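PDB 3FG2: putative rubredoxin reductase from Rhodopseudomonas palustris, which probably passes electrons from NADH through its FAD to the ferredoxin that serves the cytochrome CYP199A2. Local coordinates for residues Asp77-Arg87 with Leu91-Leu102. Residues are numbered along the deposited sequence; the frame is centred on the assembly and turned at random.
Sequences DRMVSIDREGR and LASGTAIEYGHL. With FAD (flavin-adenine dinucleotide), chain B.
The Y99 ring is packed on both faces: on one, the R87 carbonyl oxygen sits toward the rim and R87 CB leans over the ring, 4.2 Å from its centroid; on the other, L102 CB lies over the centre. At the ring's edge, in its plane, a water accepts from Y99 OH and donates to R84 O. The R87 guanidinium has G100 CA at its edge, in plane, and the R78 guanidinium carries FAD N6A over one face. Y99 CG stands between the backbone N and the carbonyl carbon (chi1 63°), which folds the ring back over R87 while Y99 N donates to R87 O at 2.9 Å. The bent R87 chain brings NH2 within 2.8 Å of G100 O, a weak bond.

Strands 79-83, 88-91 and 96-98 form an antiparallel meander, with a classic bulge at V80 and S81 facing L90; it links parallel strands 72-75 and 101-104 of the FAD-binding Rossmann-type domain, as in related flavoprotein reductases. Where the two sheets meet, I82 CD1 reaches tip to tip to L102 CD2, 3.7 Å away. The meander's edge holds the cofactor's adenine: M79 N donates to FAD N1A and M79 O accepts from N6A. R78 also forms a salt bridge with D34.

Just before R78 in the chain, D77 OD2 takes S93 N on its syn lone pair (3.2 Å) and R78 N from above the carboxylate plane (3.1 Å), tying the 92-95 turn to the strand's start. An alanine at D77 would remove OD2 and is likely to leave both N-H groups without their mate and the turn freer to shift. Further along, V80 CG1 presses tightly on A92 CB, 3.4 Å away.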
ATOM      1  N   ASP A  77      -7.629 -19.170  -9.832  1.00 42.39           N
ATOM      2  CA  ASP A  77      -8.849 -18.681 -10.469  1.00 42.42           C
ATOM      3  C   ASP A  77      -9.196 -17.271  -9.989  1.00 42.26           C
ATOM      4  O   ASP A  77      -8.358 -16.586  -9.402  1.00 42.10           O
ATOM      5  CB  ASP A  77     -10.014 -19.623 -10.164  1.00 45.56           C
ATOM      6  CG  ASP A  77     -10.975 -19.754 -11.330  1.00 48.56           C
ATOM      7  OD1 ASP A  77     -10.584 -20.374 -12.340  1.00 50.61           O
ATOM      8  OD2 ASP A  77     -12.108 -19.234 -11.244  1.00 49.83           O
ATOM      9  N   ARG A  78     -10.434 -16.849 -10.232  1.00 40.34           N
ATOM     10  CA  ARG A  78     -10.896 -15.522  -9.829  1.00 39.56           C
ATOM     11  C   ARG A  78     -12.390 -15.537  -9.493  1.00 38.43           C
ATOM     12  O   ARG A  78     -13.176 -16.143 -10.217  1.00 38.84           O
ATOM     13  CB  ARG A  78     -10.644 -14.528 -10.967  1.00 41.11           C
ATOM     14  CG  ARG A  78     -11.230 -13.147 -10.747  1.00 44.14           C
ATOM     15  CD  ARG A  78     -11.182 -12.318 -12.027  1.00 48.43           C
ATOM     16  NE  ARG A  78     -11.754 -10.981 -11.846  1.00 51.69           N
ATOM     17  CZ  ARG A  78     -11.155  -9.988 -11.191  1.00 52.55           C
ATOM     18  NH1 ARG A  78      -9.953 -10.170 -10.654  1.00 52.75           N
ATOM     19  NH2 ARG A  78     -11.762  -8.814 -11.065  1.00 52.22           N
ATOM     20  N   MET A  79     -12.790 -14.890  -8.399  1.00 36.28           N
ATOM     21  CA  MET A  79     -14.211 -14.855  -8.064  1.00 36.65           C
ATOM     22  C   MET A  79     -14.843 -13.748  -8.895  1.00 36.39           C
ATOM     23  O   MET A  79     -14.227 -12.704  -9.117  1.00 35.82           O
ATOM     24  CB  MET A  79     -14.454 -14.596  -6.563  1.00 35.84           C
ATOM     25  CG  MET A  79     -14.318 -13.148  -6.088  1.00 37.20           C
ATOM     26  SD  MET A  79     -15.605 -12.663  -4.864  1.00 34.36           S
ATOM     27  CE  MET A  79     -15.045 -13.406  -3.456  1.00 37.06           C
ATOM     28  N   VAL A  80     -16.061 -13.987  -9.368  1.00 35.34           N
ATOM     29  CA  VAL A  80     -16.768 -13.013 -10.187  1.00 35.32           C
ATOM     30  C   VAL A  80     -18.138 -12.670  -9.612  1.00 35.72           C
ATOM     31  O   VAL A  80     -18.702 -11.622  -9.921  1.00 36.23           O
ATOM     32  CB  VAL A  80     -16.967 -13.543 -11.614  1.00 35.57           C
ATOM     33  CG1 VAL A  80     -15.618 -13.724 -12.292  1.00 37.47           C
ATOM     34  CG2 VAL A  80     -17.709 -14.869 -11.574  1.00 36.04           C
ATOM     35  N   SER A  81     -18.663 -13.556  -8.772  1.00 35.11           N
ATOM     36  CA  SER A  81     -19.975 -13.356  -8.173  1.00 35.72           C
ATOM     37  C   SER A  81     -20.099 -14.035  -6.813  1.00 34.24           C
ATOM     38  O   SER A  81     -19.394 -14.998  -6.523  1.00 34.17           O
ATOM     39  CB  SER A  81     -21.053 -13.902  -9.112  1.00 36.86           C
ATOM     40  OG  SER A  81     -22.337 -13.821  -8.517  1.00 41.35           O
ATOM     41  N   ILE A  82     -21.002 -13.530  -5.984  1.00 33.71           N
ATOM     42  CA  ILE A  82     -21.220 -14.104  -4.664  1.00 36.60           C
ATOM     43  C   ILE A  82     -22.701 -14.382  -4.394  1.00 38.68           C
ATOM     44  O   ILE A  82     -23.532 -13.467  -4.434  1.00 39.33           O
ATOM     45  CB  ILE A  82     -20.713 -13.171  -3.554  1.00 34.82           C
ATOM     46  CG1 ILE A  82     -19.215 -12.923  -3.722  1.00 32.91           C
ATOM     47  CG2 ILE A  82     -21.004 -13.789  -2.192  1.00 34.97           C
ATOM     48  CD1 ILE A  82     -18.671 -11.910  -2.756  1.00 30.31           C
ATOM     49  N   ASP A  83     -23.025 -15.645  -4.122  1.00 40.08           N
ATOM     50  CA  ASP A  83     -24.403 -16.033  -3.828  1.00 40.95           C
ATOM     51  C   ASP A  83     -24.526 -16.115  -2.316  1.00 41.09           C
ATOM     52  O   ASP A  83     -24.348 -17.179  -1.727  1.00 41.12           O
ATOM     53  CB  ASP A  83     -24.728 -17.400  -4.437  1.00 41.43           C
ATOM     54  CG  ASP A  83     -26.199 -17.775  -4.283  1.00 41.35           C
ATOM     55  OD1 ASP A  83     -26.899 -17.156  -3.450  1.00 40.22           O
ATOM     56  OD2 ASP A  83     -26.651 -18.700  -4.992  1.00 42.14           O
ATOM     57  N   ARG A  84     -24.815 -14.983  -1.689  1.00 41.77           N
ATOM     58  CA  ARG A  84     -24.931 -14.933  -0.243  1.00 43.30           C
ATOM     59  C   ARG A  84     -25.981 -15.893   0.292  1.00 46.37           C
ATOM     60  O   ARG A  84     -25.728 -16.612   1.259  1.00 47.49           O
ATOM     61  CB  ARG A  84     -25.254 -13.510   0.209  1.00 40.11           C
ATOM     62  CG  ARG A  84     -24.144 -12.512  -0.051  1.00 36.40           C
ATOM     63  CD  ARG A  84     -24.643 -11.092   0.164  1.00 34.10           C
ATOM     64  NE  ARG A  84     -25.126 -10.872   1.521  1.00 30.47           N
ATOM     65  CZ  ARG A  84     -25.843  -9.819   1.893  1.00 30.27           C
ATOM     66  NH1 ARG A  84     -26.162  -8.889   1.004  1.00 30.52           N
ATOM     67  NH2 ARG A  84     -26.231  -9.692   3.155  1.00 27.78           N
ATOM     68  N   GLU A  85     -27.155 -15.911  -0.334  1.00 48.84           N
ATOM     69  CA  GLU A  85     -28.230 -16.789   0.116  1.00 50.62           C
ATOM     70  C   GLU A  85     -27.814 -18.257   0.065  1.00 49.97           C
ATOM     71  O   GLU A  85     -28.039 -19.006   1.013  1.00 49.61           O
ATOM     72  CB  GLU A  85     -29.489 -16.571  -0.728  1.00 53.88           C
ATOM     73  CG  GLU A  85     -30.679 -17.427  -0.294  1.00 59.91           C
ATOM     74  CD  GLU A  85     -31.922 -17.208  -1.152  1.00 63.95           C
ATOM     75  OE1 GLU A  85     -31.817 -17.292  -2.398  1.00 65.69           O
ATOM     76  OE2 GLU A  85     -33.010 -16.959  -0.581  1.00 65.20           O
ATOM     77  N   GLY A  86     -27.200 -18.666  -1.039  1.00 49.87           N
ATOM     78  CA  GLY A  86     -26.770 -20.046  -1.172  1.00 49.60           C
ATOM     79  C   GLY A  86     -25.369 -20.264  -0.639  1.00 49.63           C
ATOM     80  O   GLY A  86     -24.819 -21.362  -0.747  1.00 48.52           O
ATOM     81  N   ARG A  87     -24.801 -19.210  -0.057  1.00 50.28           N
ATOM     82  CA  ARG A  87     -23.454 -19.242   0.501  1.00 50.07           C
ATOM     83  C   ARG A  87     -22.486 -19.944  -0.437  1.00 49.86           C
ATOM     84  O   ARG A  87     -21.701 -20.797  -0.024  1.00 49.85           O
ATOM     85  CB  ARG A  87     -23.470 -19.918   1.873  1.00 51.82           C
ATOM     86  CG  ARG A  87     -24.242 -19.114   2.913  1.00 54.82           C
ATOM     87  CD  ARG A  87     -24.457 -19.887   4.204  1.00 57.78           C
ATOM     88  NE  ARG A  87     -23.200 -20.258   4.848  1.00 60.21           N
ATOM     89  CZ  ARG A  87     -23.123 -20.839   6.041  1.00 60.41           C
ATOM     90  NH1 ARG A  87     -24.230 -21.113   6.719  1.00 60.55           N
ATOM     91  NH2 ARG A  87     -21.941 -21.141   6.560  1.00 60.58           N
ATOM     92  N   LEU A  91     -16.865 -18.684  -9.234  1.00 46.56           N
ATOM     93  CA  LEU A  91     -15.596 -18.331  -9.866  1.00 46.67           C
ATOM     94  C   LEU A  91     -15.805 -17.991 -11.336  1.00 48.92           C
ATOM     95  O   LEU A  91     -16.916 -18.099 -11.857  1.00 50.34           O
ATOM     96  CB  LEU A  91     -14.593 -19.486  -9.764  1.00 44.85           C
ATOM     97  CG  LEU A  91     -14.173 -20.031  -8.399  1.00 42.40           C
ATOM     98  CD1 LEU A  91     -13.030 -21.021  -8.603  1.00 41.29           C
ATOM     99  CD2 LEU A  91     -13.734 -18.900  -7.490  1.00 39.34           C
ATOM    100  N   ALA A  92     -14.725 -17.591 -12.004  1.00 50.34           N
ATOM    101  CA  ALA A  92     -14.782 -17.231 -13.417  1.00 50.64           C
ATOM    102  C   ALA A  92     -14.607 -18.455 -14.311  1.00 51.22           C
ATOM    103  O   ALA A  92     -15.046 -18.460 -15.459  1.00 52.27           O
ATOM    104  CB  ALA A  92     -13.709 -16.200 -13.732  1.00 49.86           C
ATOM    105  N   SER A  93     -13.959 -19.488 -13.785  1.00 51.32           N
ATOM    106  CA  SER A  93     -13.739 -20.714 -14.541  1.00 51.10           C
ATOM    107  C   SER A  93     -15.067 -21.425 -14.756  1.00 51.58           C
ATOM    108  O   SER A  93     -15.137 -22.433 -15.461  1.00 52.18           O
ATOM    109  CB  SER A  93     -12.793 -21.644 -13.779  1.00 51.12           C
ATOM    110  OG  SER A  93     -13.339 -21.990 -12.516  1.00 51.78           O
ATOM    111  N   GLY A  94     -16.117 -20.890 -14.140  1.00 51.13           N
ATOM    112  CA  GLY A  94     -17.432 -21.488 -14.258  1.00 50.56           C
ATOM    113  C   GLY A  94     -17.729 -22.317 -13.023  1.00 50.79           C
ATOM    114  O   GLY A  94     -18.888 -22.567 -12.686  1.00 49.36           O
ATOM    115  N   THR A  95     -16.667 -22.744 -12.346  1.00 50.73           N
ATOM    116  CA  THR A  95     -16.795 -23.545 -11.137  1.00 50.78           C
ATOM    117  C   THR A  95     -17.509 -22.727 -10.060  1.00 50.94           C
ATOM    118  O   THR A  95     -17.683 -21.515 -10.198  1.00 50.92           O
ATOM    119  CB  THR A  95     -15.407 -23.977 -10.612  1.00 51.07           C
ATOM    120  OG1 THR A  95     -14.645 -24.559 -11.680  1.00 51.52           O
ATOM    121  CG2 THR A  95     -15.556 -25.005  -9.498  1.00 51.68           C
ATOM    122  N   ALA A  96     -17.933 -23.398  -8.994  1.00 50.73           N
ATOM    123  CA  ALA A  96     -18.621 -22.740  -7.891  1.00 50.59           C
ATOM    124  C   ALA A  96     -18.276 -23.490  -6.618  1.00 50.34           C
ATOM    125  O   ALA A  96     -18.057 -24.700  -6.650  1.00 51.48           O
ATOM    126  CB  ALA A  96     -20.127 -22.753  -8.121  1.00 50.75           C
ATOM    127  N   ILE A  97     -18.228 -22.780  -5.496  1.00 49.84           N
ATOM    128  CA  ILE A  97     -17.886 -23.421  -4.236  1.00 48.51           C
ATOM    129  C   ILE A  97     -18.744 -22.929  -3.084  1.00 49.17           C
ATOM    130  O   ILE A  97     -19.109 -21.757  -3.030  1.00 49.00           O
ATOM    131  CB  ILE A  97     -16.404 -23.173  -3.888  1.00 46.73           C
ATOM    132  CG1 ILE A  97     -15.518 -23.662  -5.034  1.00 44.56           C
ATOM    133  CG2 ILE A  97     -16.040 -23.887  -2.594  1.00 47.33           C
ATOM    134  CD1 ILE A  97     -14.048 -23.425  -4.808  1.00 43.33           C
ATOM    135  N   GLU A  98     -19.080 -23.841  -2.173  1.00 49.52           N
ATOM    136  CA  GLU A  98     -19.868 -23.481  -0.999  1.00 50.49           C
ATOM    137  C   GLU A  98     -18.864 -23.048   0.056  1.00 48.65           C
ATOM    138  O   GLU A  98     -17.731 -23.534   0.081  1.00 48.52           O
ATOM    139  CB  GLU A  98     -20.648 -24.675  -0.455  1.00 52.75           C
ATOM    140  CG  GLU A  98     -21.686 -25.255  -1.383  1.00 57.48           C
ATOM    141  CD  GLU A  98     -22.489 -26.352  -0.707  1.00 59.18           C
ATOM    142  OE1 GLU A  98     -23.255 -26.039   0.231  1.00 60.85           O
ATOM    143  OE2 GLU A  98     -22.341 -27.527  -1.105  1.00 61.46           O
ATOM    144  N   TYR A  99     -19.275 -22.140   0.930  1.00 45.14           N
ATOM    145  CA  TYR A  99     -18.377 -21.678   1.966  1.00 42.76           C
ATOM    146  C   TYR A  99     -19.087 -21.554   3.303  1.00 42.42           C
ATOM    147  O   TYR A  99     -20.301 -21.336   3.356  1.00 41.98           O
ATOM    148  CB  TYR A  99     -17.761 -20.325   1.567  1.00 41.40           C
ATOM    149  CG  TYR A  99     -18.756 -19.187   1.406  1.00 38.38           C
ATOM    150  CD1 TYR A  99     -19.356 -18.593   2.516  1.00 37.52           C
ATOM    151  CD2 TYR A  99     -19.119 -18.727   0.141  1.00 36.60           C
ATOM    152  CE1 TYR A  99     -20.291 -17.578   2.373  1.00 35.03           C
ATOM    153  CE2 TYR A  99     -20.054 -17.711  -0.012  1.00 34.09           C
ATOM    154  CZ  TYR A  99     -20.637 -17.146   1.107  1.00 35.10           C
ATOM    155  OH  TYR A  99     -21.582 -16.162   0.961  1.00 33.43           O
ATOM    156  N   GLY A 100     -18.320 -21.724   4.377  1.00 41.91           N
ATOM    157  CA  GLY A 100     -18.867 -21.576   5.711  1.00 39.79           C
ATOM    158  C   GLY A 100     -18.732 -20.094   6.002  1.00 39.47           C
ATOM    159  O   GLY A 100     -19.682 -19.426   6.421  1.00 39.69           O
ATOM    160  N   HIS A 101     -17.527 -19.581   5.764  1.00 37.70           N
ATOM    161  CA  HIS A 101     -17.235 -18.167   5.950  1.00 35.82           C
ATOM    162  C   HIS A 101     -16.388 -17.696   4.770  1.00 34.45           C
ATOM    163  O   HIS A 101     -15.454 -18.387   4.341  1.00 34.60           O
ATOM    164  CB  HIS A 101     -16.494 -17.926   7.269  1.00 35.12           C
ATOM    165  CG  HIS A 101     -16.577 -16.509   7.749  1.00 34.91           C
ATOM    166  ND1 HIS A 101     -15.829 -15.490   7.201  1.00 35.94           N
ATOM    167  CD2 HIS A 101     -17.376 -15.929   8.676  1.00 35.02           C
ATOM    168  CE1 HIS A 101     -16.165 -14.344   7.766  1.00 35.37           C
ATOM    169  NE2 HIS A 101     -17.103 -14.582   8.663  1.00 35.73           N
ATOM    170  N   LEU A 102     -16.737 -16.529   4.241  1.00 32.07           N
ATOM    171  CA  LEU A 102     -16.039 -15.939   3.099  1.00 32.25           C
ATOM    172  C   LEU A 102     -15.190 -14.738   3.512  1.00 31.11           C
ATOM    173  O   LEU A 102     -15.682 -13.807   4.155  1.00 31.76           O
ATOM    174  CB  LEU A 102     -17.055 -15.502   2.034  1.00 31.26           C
ATOM    175  CG  LEU A 102     -16.524 -14.715   0.831  1.00 31.26           C
ATOM    176  CD1 LEU A 102     -15.471 -15.534   0.107  1.00 30.14           C
ATOM    177  CD2 LEU A 102     -17.676 -14.366  -0.111  1.00 31.22           C
TER
HETATM  178  PA  FAD B 449      -2.963  -7.025  -2.369  1.00 26.04           P
HETATM  179  O1A FAD B 449      -3.102  -6.032  -3.465  1.00 24.05           O
HETATM  180  O2A FAD B 449      -1.744  -7.434  -1.944  1.00 25.47           O
HETATM  181  O5B FAD B 449      -3.539  -8.267  -3.069  1.00 24.90           O
HETATM  182  C5B FAD B 449      -4.872  -8.340  -3.668  1.00 25.89           C
HETATM  183  C4B FAD B 449      -4.849  -9.650  -4.485  1.00 25.82           C
HETATM  184  O4B FAD B 449      -6.255 -10.025  -4.741  1.00 24.46           O
HETATM  185  C3B FAD B 449      -4.186  -9.559  -5.872  1.00 27.30           C
HETATM  186  O3B FAD B 449      -3.280 -10.566  -6.196  1.00 30.34           O
HETATM  187  C2B FAD B 449      -5.378  -9.403  -6.775  1.00 27.08           C
HETATM  188  O2B FAD B 449      -5.111  -9.703  -8.110  1.00 27.50           O
HETATM  189  C1B FAD B 449      -6.324 -10.390  -6.158  1.00 27.42           C
HETATM  190  N9A FAD B 449      -7.748 -10.245  -6.469  1.00 28.16           N
HETATM  191  C8A FAD B 449      -8.442  -9.075  -6.643  1.00 28.21           C
HETATM  192  N7A FAD B 449      -9.724  -9.271  -6.924  1.00 29.32           N
HETATM  193  C5A FAD B 449      -9.883 -10.626  -6.935  1.00 29.92           C
HETATM  194  C6A FAD B 449     -11.067 -11.478  -7.186  1.00 31.86           C
HETATM  195  N6A FAD B 449     -12.266 -11.020  -7.465  1.00 33.57           N
HETATM  196  N1A FAD B 449     -10.830 -12.836  -7.106  1.00 32.68           N
HETATM  197  C2A FAD B 449      -9.592 -13.359  -6.816  1.00 32.09           C
HETATM  198  N3A FAD B 449      -8.463 -12.652  -6.576  1.00 31.63           N
HETATM  199  C4A FAD B 449      -8.658 -11.284  -6.646  1.00 29.84           C
HETATM  200  N1  FAD B 449       3.070  -1.119   2.094  1.00 20.90           N
HETATM  201  C2  FAD B 449       3.939  -0.930   3.087  1.00 21.55           C
HETATM  202  O2  FAD B 449       3.589  -0.936   4.229  1.00 21.84           O
HETATM  203  N3  FAD B 449       5.335  -0.715   2.845  1.00 21.24           N
HETATM  204  C4  FAD B 449       5.852  -0.698   1.561  1.00 23.27           C
HETATM  205  O4  FAD B 449       7.045  -0.518   1.395  1.00 25.16           O
HETATM  206  C4X FAD B 449       4.911  -0.909   0.465  1.00 22.39           C
HETATM  207  N5  FAD B 449       5.360  -0.912  -0.813  1.00 22.12           N
HETATM  208  C5X FAD B 449       4.444  -1.124  -1.829  1.00 20.30           C
HETATM  209  C6  FAD B 449       4.936  -1.138  -3.165  1.00 19.35           C
HETATM  210  C7  FAD B 449       4.101  -1.348  -4.243  1.00 18.35           C
HETATM  211  C7M FAD B 449       4.675  -1.354  -5.646  1.00 18.38           C
HETATM  212  C8  FAD B 449       2.666  -1.563  -4.021  1.00 18.14           C
HETATM  213  C8M FAD B 449       1.692  -1.803  -5.154  1.00 13.57           C
HETATM  214  C9  FAD B 449       2.166  -1.547  -2.702  1.00 17.70           C
HETATM  215  C9A FAD B 449       3.039  -1.333  -1.608  1.00 20.48           C
HETATM  216  N10 FAD B 449       2.595  -1.319  -0.220  1.00 21.33           N
HETATM  217  C10 FAD B 449       3.487  -1.119   0.796  1.00 20.51           C
HETATM  218  C1' FAD B 449       1.149  -1.541   0.032  1.00 18.76           C
HETATM  219  C2' FAD B 449       0.864  -3.057   0.262  1.00 20.47           C
HETATM  220  O2' FAD B 449       1.356  -3.771  -0.850  1.00 21.53           O
HETATM  221  C3' FAD B 449      -0.632  -3.231   0.418  1.00 19.73           C
HETATM  222  O3' FAD B 449      -1.079  -2.515   1.563  1.00 19.89           O
HETATM  223  C4' FAD B 449      -0.967  -4.704   0.578  1.00 21.07           C
HETATM  224  O4' FAD B 449      -0.513  -5.456  -0.578  1.00 19.28           O
HETATM  225  C5' FAD B 449      -2.463  -4.843   0.722  1.00 21.06           C
HETATM  226  O5' FAD B 449      -2.774  -6.386   0.842  1.00 21.57           O
HETATM  227  P   FAD B 449      -4.042  -6.930   0.248  1.00 24.67           P
HETATM  228  O1P FAD B 449      -3.946  -8.436   0.621  1.00 26.46           O
HETATM  229  O2P FAD B 449      -5.200  -6.287   0.682  1.00 25.23           O
HETATM  230  O3P FAD B 449      -4.025  -6.783  -1.211  1.00 26.60           O
HETATM  231  O   HOH W   1     -23.227 -15.352   2.592  1.00 34.02           O